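Local structure of hemin degrading factor (Pseudomonas aeruginosa, 4MF9) at residues E206-L211 and W309-P314. The protein binds heme and probably carries it within the cell, and has also been described as a heme-degrading enzyme. Numbering follows the deposited sequence.
Sequences EGWAAL and WRVRKP. With HEM (protoporphyrin IX containing Fe), chain C.
The indole nitrogen of Trp208 makes the polar link between 206-211 and 309-314: NE1 donates to the backbone O of Arg312 at 2.9 Å, with an N-H...O angle of 157°. The acceptor lies almost in the indole plane, and the nitrogen in turn sits in the plane of the carbonyl. The Trp208 side chain reaches the strand because CG stands anti to the backbone N (chi1 -168°), carrying the ring out from the helix. Farther along the same ring edge, CZ2 rests on Val311 CG1 at 3.7 Å, and the two side chains cross at about a right angle. At the pyrrole end, Trp208 CD1 meets Pro314 CD, also at 3.7 Å, from an oblique direction. Leu232 and Ala235 of helix 228-235 pack on the ring as well, and the indole of Trp239 meets it with the planes inclined.

Segment 309-314 belongs to the C-terminal HemS/ChuX repeat, and its strand, 307-313, is next to last in an antiparallel sheet built from both halves of the protein, between 320-326 and 240-243. The last turn of helix 201-210 (206-210) runs at 72° to strand segment 309-313, their axes 9.4 Å apart at closest approach. Past the strand's end, Pro314 presses its ring into the close of the helix: CG is 3.1 Å from Trp208 O, the carbonyl that also accepts from Leu211 N. Leu211 CB lies 3.4 Å from Pro314 O.

Lys313 is one of the heme-binding residues, its chain bent at the third and fourth torsions as it runs toward a propionate; the model is too tight at CE for the detail of that contact to be trusted. NZ forms a salt bridge with Glu324, and the lysine makes a cation-pi contact with Phe217.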
ATOM      1  N   GLU A 206       6.380  21.136 -20.456  1.00 19.19           N
ATOM      2  CA  GLU A 206       5.499  21.117 -21.600  1.00 15.96           C
ATOM      3  C   GLU A 206       4.575  19.921 -21.606  1.00 12.48           C
ATOM      4  O   GLU A 206       3.385  20.068 -21.695  1.00 11.28           O
ATOM      5  CB  GLU A 206       6.312  21.186 -22.893  1.00 20.66           C
ATOM      6  CG  GLU A 206       5.431  21.265 -24.107  1.00 21.16           C
ATOM      7  CD  GLU A 206       6.175  21.576 -25.420  1.00 27.37           C
ATOM      8  OE1 GLU A 206       7.378  21.882 -25.423  1.00 24.37           O
ATOM      9  OE2 GLU A 206       5.490  21.486 -26.407  1.00 28.12           O
ATOM     10  N   GLY A 207       5.147  18.750 -21.372  1.00 15.56           N
ATOM     11  CA  GLY A 207       4.377  17.528 -21.239  1.00 13.10           C
ATOM     12  C   GLY A 207       3.413  17.560 -20.064  1.00 12.56           C
ATOM     13  O   GLY A 207       2.297  17.031 -20.157  1.00  9.98           O
ATOM     14  N   TRP A 208       3.840  18.174 -18.960  1.00 12.36           N
ATOM     15  CA  TRP A 208       2.998  18.302 -17.764  1.00 14.05           C
ATOM     16  C   TRP A 208       1.723  19.072 -18.087  1.00 14.30           C
ATOM     17  O   TRP A 208       0.618  18.621 -17.780  1.00 11.19           O
ATOM     18  CB  TRP A 208       3.759  19.017 -16.638  1.00 10.94           C
ATOM     19  CG  TRP A 208       3.076  18.949 -15.274  1.00 13.57           C
ATOM     20  CD1 TRP A 208       1.810  19.369 -14.956  1.00 11.70           C
ATOM     21  CD2 TRP A 208       3.649  18.453 -14.057  1.00 11.68           C
ATOM     22  NE1 TRP A 208       1.560  19.150 -13.619  1.00 13.46           N
ATOM     23  CE2 TRP A 208       2.673  18.585 -13.047  1.00 14.33           C
ATOM     24  CE3 TRP A 208       4.892  17.906 -13.726  1.00 12.02           C
ATOM     25  CZ2 TRP A 208       2.910  18.199 -11.723  1.00 13.77           C
ATOM     26  CZ3 TRP A 208       5.124  17.524 -12.414  1.00 12.44           C
ATOM     27  CH2 TRP A 208       4.139  17.670 -11.428  1.00 12.56           C
ATOM     28  N   ALA A 209       1.881  20.213 -18.718  1.00 12.80           N
ATOM     29  CA  ALA A 209       0.788  21.060 -19.140  1.00 11.44           C
ATOM     30  C   ALA A 209      -0.159  20.300 -20.114  1.00 11.19           C
ATOM     31  O   ALA A 209      -1.315  20.546 -20.145  1.00 10.54           O
ATOM     32  CB  ALA A 209       1.354  22.302 -19.792  1.00 12.16           C
ATOM     33  N   ALA A 210       0.386  19.369 -20.862  1.00 14.75           N
ATOM     34  CA  ALA A 210      -0.339  18.581 -21.851  1.00 12.98           C
ATOM     35  C   ALA A 210      -1.019  17.293 -21.325  1.00 16.63           C
ATOM     36  O   ALA A 210      -1.792  16.658 -21.998  1.00 13.27           O
ATOM     37  CB  ALA A 210       0.582  18.298 -23.019  1.00 14.53           C
ATOM     38  N   LEU A 211      -0.835  16.984 -20.055  1.00 15.33           N
ATOM     39  CA  LEU A 211      -1.363  15.761 -19.481  1.00 12.87           C
ATOM     40  C   LEU A 211      -2.816  15.619 -19.670  1.00 16.31           C
ATOM     41  O   LEU A 211      -3.517  16.539 -19.497  1.00 14.95           O
ATOM     42  CB  LEU A 211      -1.065  15.748 -18.004  1.00 14.72           C
ATOM     43  CG  LEU A 211       0.211  15.001 -17.791  1.00 19.25           C
ATOM     44  CD1 LEU A 211       0.831  15.323 -16.453  1.00 21.84           C
ATOM     45  CD2 LEU A 211      -0.082  13.519 -17.949  1.00 22.89           C
ATOM     46  N   TRP A 309       4.145  17.567  -0.689  1.00  9.77           N
ATOM     47  CA  TRP A 309       3.875  18.421  -1.847  1.00  9.85           C
ATOM     48  C   TRP A 309       2.394  18.527  -2.151  1.00 10.28           C
ATOM     49  O   TRP A 309       1.662  17.527  -2.083  1.00  9.81           O
ATOM     50  CB  TRP A 309       4.559  17.830  -3.083  1.00  9.42           C
ATOM     51  CG  TRP A 309       6.032  17.943  -3.067  1.00  8.26           C
ATOM     52  CD1 TRP A 309       6.918  17.093  -2.466  1.00  8.05           C
ATOM     53  CD2 TRP A 309       6.808  18.958  -3.701  1.00 11.44           C
ATOM     54  NE1 TRP A 309       8.201  17.529  -2.677  1.00 10.94           N
ATOM     55  CE2 TRP A 309       8.161  18.670  -3.440  1.00 11.71           C
ATOM     56  CE3 TRP A 309       6.490  20.088  -4.467  1.00 10.49           C
ATOM     57  CZ2 TRP A 309       9.197  19.477  -3.914  1.00 14.19           C
ATOM     58  CZ3 TRP A 309       7.516  20.878  -4.942  1.00 13.68           C
ATOM     59  CH2 TRP A 309       8.855  20.573  -4.665  1.00 14.00           C
ATOM     60  N   ARG A 310       1.962  19.724  -2.490  1.00  8.70           N
ATOM     61  CA  ARG A 310       0.716  19.938  -3.150  1.00  9.82           C
ATOM     62  C   ARG A 310       0.963  19.839  -4.678  1.00  9.31           C
ATOM     63  O   ARG A 310       1.791  20.488  -5.172  1.00  9.55           O
ATOM     64  CB  ARG A 310       0.095  21.286  -2.818  1.00  6.45           C
ATOM     65  CG  ARG A 310      -1.079  21.714  -3.639  1.00 12.67           C
ATOM     66  CD  ARG A 310      -1.830  22.950  -3.083  1.00 14.92           C
ATOM     67  NE  ARG A 310      -0.937  24.027  -2.703  1.00 13.34           N
ATOM     68  CZ  ARG A 310      -0.956  24.667  -1.543  1.00 20.22           C
ATOM     69  NH1 ARG A 310      -1.839  24.357  -0.607  1.00 16.95           N
ATOM     70  NH2 ARG A 310      -0.113  25.642  -1.332  1.00 17.67           N
ATOM     71  N   VAL A 311       0.200  19.028  -5.371  1.00 10.90           N
ATOM     72  CA  VAL A 311       0.471  18.801  -6.796  1.00  8.49           C
ATOM     73  C   VAL A 311      -0.796  19.013  -7.604  1.00 11.81           C
ATOM     74  O   VAL A 311      -1.875  18.597  -7.171  1.00 11.86           O
ATOM     75  CB  VAL A 311       0.974  17.362  -7.043  1.00 10.70           C
ATOM     76  CG1 VAL A 311       1.359  17.152  -8.524  1.00  9.86           C
ATOM     77  CG2 VAL A 311       2.159  17.049  -6.144  1.00  8.87           C
ATOM     78  N   ARG A 312      -0.668  19.640  -8.765  1.00  8.32           N
ATOM     79  CA  ARG A 312      -1.767  19.860  -9.651  1.00  7.08           C
ATOM     80  C   ARG A 312      -1.440  19.310 -11.052  1.00 11.51           C
ATOM     81  O   ARG A 312      -0.451  19.669 -11.633  1.00 10.61           O
ATOM     82  CB  ARG A 312      -2.217  21.325  -9.709  1.00  8.49           C
ATOM     83  CG  ARG A 312      -2.071  22.143  -8.446  1.00  9.83           C
ATOM     84  CD  ARG A 312      -2.456  23.607  -8.650  1.00 15.46           C
ATOM     85  NE  ARG A 312      -2.426  24.319  -7.414  1.00 17.37           N
ATOM     86  CZ  ARG A 312      -1.361  24.901  -6.927  1.00 16.72           C
ATOM     87  NH1 ARG A 312      -0.244  24.891  -7.599  1.00 14.90           N
ATOM     88  NH2 ARG A 312      -1.424  25.476  -5.755  1.00 19.13           N
ATOM     89  N   LYS A 313      -2.273  18.441 -11.550  1.00 10.76           N
ATOM     90  CA  LYS A 313      -2.080  17.832 -12.841  1.00 13.39           C
ATOM     91  C   LYS A 313      -3.312  18.049 -13.747  1.00 14.03           C
ATOM     92  O   LYS A 313      -4.393  17.804 -13.357  1.00 13.32           O
ATOM     93  CB  LYS A 313      -1.796  16.332 -12.702  1.00 15.38           C
ATOM     94  CG  LYS A 313      -0.828  15.902 -11.637  1.00 18.09           C
ATOM     95  CD  LYS A 313      -0.421  14.441 -11.769  1.00 20.30           C
ATOM     96  CE  LYS A 313      -1.059  13.604 -10.677  1.00 23.42           C
ATOM     97  NZ  LYS A 313      -0.350  13.568  -9.388  1.00 22.17           N
ATOM     98  N   PRO A 314      -3.102  18.530 -14.957  1.00 13.31           N
ATOM     99  CA  PRO A 314      -4.177  18.669 -15.925  1.00 16.94           C
ATOM    100  C   PRO A 314      -4.652  17.278 -16.336  1.00 18.91           C
ATOM    101  O   PRO A 314      -3.934  16.360 -16.206  1.00 15.33           O
ATOM    102  CB  PRO A 314      -3.518  19.317 -17.139  1.00 15.96           C
ATOM    103  CG  PRO A 314      -2.153  19.523 -16.815  1.00 17.39           C
ATOM    104  CD  PRO A 314      -1.811  18.852 -15.545  1.00 12.61           C
TER
HETATM  105  CHA HEM C 400      -5.679   7.673  -9.469  1.00 28.73           C
HETATM  106  CHB HEM C 400      -9.969   5.840 -10.283  1.00 33.91           C
HETATM  107  CHC HEM C 400      -7.894   2.112 -12.502  1.00 26.79           C
HETATM  108  CHD HEM C 400      -3.706   3.450 -10.608  1.00 28.76           C
HETATM  109  C1A HEM C 400      -7.032   7.531  -9.578  1.00 31.87           C
HETATM  110  C2A HEM C 400      -8.001   8.514  -9.230  1.00 27.98           C
HETATM  111  C3A HEM C 400      -9.183   8.003  -9.480  1.00 29.10           C
HETATM  112  C4A HEM C 400      -8.963   6.701  -9.930  1.00 31.92           C
HETATM  113  CMA HEM C 400     -10.497   8.691  -9.243  1.00 32.10           C
HETATM  114  CAA HEM C 400      -7.780   9.894  -8.719  1.00 27.87           C
HETATM  115  CBA HEM C 400      -8.539  11.039  -9.436  1.00 24.17           C
HETATM  116  CGA HEM C 400      -7.896  11.232 -10.761  1.00 30.83           C
HETATM  117  O1A HEM C 400      -8.565  11.357 -11.783  1.00 29.43           O
HETATM  118  O2A HEM C 400      -6.695  11.252 -10.789  1.00 33.39           O
HETATM  119  C1B HEM C 400      -9.704   4.670 -10.982  1.00 36.28           C
HETATM  120  C2B HEM C 400     -10.779   3.909 -11.464  1.00 34.96           C
HETATM  121  C3B HEM C 400     -10.254   2.856 -12.105  1.00 36.84           C
HETATM  122  C4B HEM C 400      -8.786   2.999 -11.984  1.00 31.96           C
HETATM  123  CMB HEM C 400     -12.233   4.249 -11.322  1.00 33.21           C
HETATM  124  CAB HEM C 400     -11.098   1.824 -12.777  1.00 33.97           C
HETATM  125  CBB HEM C 400     -10.781   0.576 -12.942  1.00 34.67           C
HETATM  126  C1C HEM C 400      -6.581   2.133 -12.212  1.00 26.74           C
HETATM  127  C2C HEM C 400      -5.648   1.240 -12.698  1.00 29.46           C
HETATM  128  C3C HEM C 400      -4.446   1.605 -12.173  1.00 31.94           C
HETATM  129  C4C HEM C 400      -4.639   2.742 -11.339  1.00 29.13           C
HETATM  130  CMC HEM C 400      -5.913   0.107 -13.642  1.00 30.96           C
HETATM  131  CAC HEM C 400      -3.194   0.930 -12.415  1.00 32.03           C
HETATM  132  CBC HEM C 400      -2.188   1.278 -11.669  1.00 32.67           C
HETATM  133  C1D HEM C 400      -3.887   4.760 -10.144  1.00 32.53           C
HETATM  134  C2D HEM C 400      -2.802   5.624  -9.588  1.00 30.74           C
HETATM  135  C3D HEM C 400      -3.375   6.789  -9.297  1.00 28.52           C
HETATM  136  C4D HEM C 400      -4.788   6.639  -9.658  1.00 30.18           C
HETATM  137  CMD HEM C 400      -1.334   5.323  -9.376  1.00 26.64           C
HETATM  138  CAD HEM C 400      -2.690   7.991  -8.701  1.00 28.99           C
HETATM  139  CBD HEM C 400      -2.453   9.022  -9.804  1.00 26.92           C
HETATM  140  CGD HEM C 400      -1.496  10.151  -9.572  1.00 29.60           C
HETATM  141  O1D HEM C 400      -1.926  11.257  -9.823  1.00 24.87           O
HETATM  142  O2D HEM C 400      -0.341  10.013  -9.200  1.00 25.82           O
HETATM  143  NA  HEM C 400      -7.646   6.412 -10.001  1.00 29.91           N
HETATM  144  NB  HEM C 400      -8.527   4.116 -11.308  1.00 33.17           N
HETATM  145  NC  HEM C 400      -5.949   3.003 -11.425  1.00 30.13           N
HETATM  146  ND  HEM C 400      -5.035   5.420 -10.148  1.00 30.08           N
HETATM  147 FE   HEM C 400      -6.663   4.809 -10.743  1.00 33.94          FE